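Local coordinates for uncharacterized conserved protein (Methanopyrus kandleri AV19, PDB 2QYA) that is of unknown function, a conserved archaeal protein of the DUF424 family that assembles as a two-chain unit in the crystal, at residues 74-79 with 103-108. The protein carries 2 engineered substitutions. Sequence-based numbering, arbitrary orientation.
Sequences INALGE and PHVQMY. Engineered in segment 103-108: M107 (natural residue Ile).
A76 and V105 form a hydrogen-bonded antiparallel pair, bonded in both directions, with A76 N to V105 O at 2.9 Å. I74 and M107 make the second such pair. A fifth bond, from G78 N to P103 O (2.8 Å, nearly straight at 175°), carries the pairing to the N-cap residue of helix 79-87. A76 O also receives a CA-H...O contact from H104 CA.

Apolar contacts line the face that carries I74, A76, V105 and the engineered M107. I74 CD1 reaches M107 SD at 3.9 Å, the two side chains pointing the same way. A76 CB meets V105 CG1, and both residues pack on V85 of the helix.

The other face is more polar. The N75 and Q106 amides lie alongside, planes 65° apart. N75 ND2 is 3.1 Å from Q106 OE1, but the angle is poor for a hydrogen bond. Q106 OE1 instead accepts from T71 OG1 of the second subunit. With alanine in place of Q106, that hydroxyl is likely to lose this acceptor, and N75 its amide neighbour. H104 CD2 lies 4.1 Å from L77 CD1, while NE2 is hydrogen-bonded to D15 OD2 of the second subunit.

This is regular antiparallel pairing of inner strands 71-77 and 103-109 in a mixed sheet, one face against a helix, the other meeting the second subunit at N75, H104 and Q106.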
loop_
_atom_site.group_PDB
_atom_site.type_symbol
_atom_site.label_atom_id
_atom_site.label_comp_id
_atom_site.label_asym_id
_atom_site.label_seq_id
_atom_site.Cartn_x
_atom_site.Cartn_y
_atom_site.Cartn_z
ATOM N N ILE A 74 6.141 4.068 0.597
ATOM C CA ILE A 74 7.086 3.958 1.715
ATOM C C ILE A 74 6.548 4.705 2.923
ATOM O O ILE A 74 6.070 5.842 2.821
ATOM C CB ILE A 74 8.490 4.511 1.353
ATOM C CG1 ILE A 74 9.039 3.769 0.126
ATOM C CG2 ILE A 74 9.471 4.465 2.584
ATOM C CD1 ILE A 74 10.052 4.524 -0.662
ATOM N N ASN A 75 6.595 4.024 4.060
ATOM C CA ASN A 75 6.228 4.569 5.339
ATOM C C ASN A 75 7.399 4.258 6.272
ATOM O O ASN A 75 7.766 3.094 6.423
ATOM C CB ASN A 75 4.973 3.892 5.892
ATOM C CG ASN A 75 4.057 3.345 4.801
ATOM O OD1 ASN A 75 3.747 2.149 4.798
ATOM N ND2 ASN A 75 3.624 4.213 3.859
ATOM N N ALA A 76 7.981 5.301 6.868
ATOM C CA ALA A 76 9.051 5.149 7.850
ATOM C C ALA A 76 8.739 5.906 9.144
ATOM O O ALA A 76 8.333 7.067 9.119
ATOM C CB ALA A 76 10.393 5.564 7.241
ATOM N N LEU A 77 8.858 5.207 10.267
ATOM C CA LEU A 77 8.623 5.760 11.572
ATOM C C LEU A 77 9.857 5.558 12.488
ATOM O O LEU A 77 10.270 4.409 12.776
ATOM C CB LEU A 77 7.373 5.128 12.199
ATOM C CG LEU A 77 6.970 5.618 13.599
ATOM C CD1 LEU A 77 6.378 7.059 13.597
ATOM C CD2 LEU A 77 6.031 4.605 14.306
ATOM N N GLY A 78 10.405 6.679 12.970
ATOM C CA GLY A 78 11.602 6.690 13.815
ATOM C C GLY A 78 12.797 7.368 13.180
ATOM O O GLY A 78 12.909 7.485 11.960
ATOM N N GLU A 79 13.710 7.806 14.039
ATOM C CA GLU A 79 14.913 8.528 13.648
ATOM C C GLU A 79 15.808 7.699 12.742
ATOM O O GLU A 79 16.232 8.153 11.691
ATOM C CB GLU A 79 15.667 8.951 14.921
ATOM C CG GLU A 79 17.048 9.535 14.687
ATOM C CD GLU A 79 17.591 10.264 15.914
ATOM O OE1 GLU A 79 17.070 10.031 17.038
ATOM O OE2 GLU A 79 18.546 11.068 15.740
ATOM N N PRO A 103 10.231 11.156 14.278
ATOM C CA PRO A 103 10.321 11.363 12.830
ATOM C C PRO A 103 9.462 10.383 12.020
ATOM O O PRO A 103 9.327 9.206 12.379
ATOM C CB PRO A 103 11.806 11.176 12.537
ATOM C CG PRO A 103 12.499 11.502 13.851
ATOM C CD PRO A 103 11.560 10.981 14.897
ATOM N N HIS A 104 8.879 10.885 10.938
ATOM C CA HIS A 104 7.971 10.103 10.119
ATOM C C HIS A 104 8.069 10.601 8.697
ATOM O O HIS A 104 8.222 11.790 8.475
ATOM C CB HIS A 104 6.544 10.248 10.631
ATOM C CG HIS A 104 5.525 9.472 9.849
ATOM N ND1 HIS A 104 4.661 10.068 8.958
ATOM C CD2 HIS A 104 5.202 8.156 9.861
ATOM C CE1 HIS A 104 3.864 9.153 8.440
ATOM N NE2 HIS A 104 4.171 7.984 8.969
ATOM N N VAL A 105 8.054 9.675 7.748
ATOM C CA VAL A 105 7.917 10.009 6.339
ATOM C C VAL A 105 6.973 9.015 5.634
ATOM O O VAL A 105 6.987 7.810 5.922
ATOM C CB VAL A 105 9.273 10.178 5.603
ATOM C CG1 VAL A 105 9.934 8.831 5.224
ATOM C CG2 VAL A 105 9.058 11.064 4.326
ATOM N N GLN A 106 6.122 9.562 4.757
ATOM C CA GLN A 106 5.303 8.790 3.820
ATOM C C GLN A 106 5.551 9.278 2.378
ATOM O O GLN A 106 5.519 10.508 2.112
ATOM C CB GLN A 106 3.839 8.912 4.215
ATOM C CG GLN A 106 2.917 7.825 3.616
ATOM C CD GLN A 106 1.893 7.284 4.624
ATOM O OE1 GLN A 106 1.294 6.237 4.406
ATOM N NE2 GLN A 106 1.701 7.996 5.721
ATOM N N MET A 107 5.829 8.328 1.471
ATOM C CA MET A 107 6.137 8.592 0.073
ATOM C C MET A 107 5.366 7.635 -0.873
ATOM O O MET A 107 5.206 6.445 -0.583
ATOM C CB MET A 107 7.615 8.367 -0.254
ATOM C CG MET A 107 8.687 8.831 0.719
ATOM S SD MET A 107 10.294 8.412 -0.027
ATOM C CE MET A 107 10.227 9.307 -1.556
ATOM N N TYR A 108 4.916 8.153 -2.010
ATOM C CA TYR A 108 4.333 7.326 -3.049
ATOM C C TYR A 108 5.189 7.509 -4.264
ATOM O O TYR A 108 5.401 8.645 -4.723
ATOM C CB TYR A 108 2.903 7.725 -3.337
ATOM C CG TYR A 108 2.024 7.587 -2.117
ATOM C CD1 TYR A 108 1.491 6.337 -1.760
ATOM C CD2 TYR A 108 1.783 8.682 -1.284
ATOM C CE1 TYR A 108 0.719 6.180 -0.628
ATOM C CE2 TYR A 108 0.986 8.546 -0.154
ATOM C CZ TYR A 108 0.467 7.281 0.168
ATOM O OH TYR A 108 -0.317 7.124 1.287
#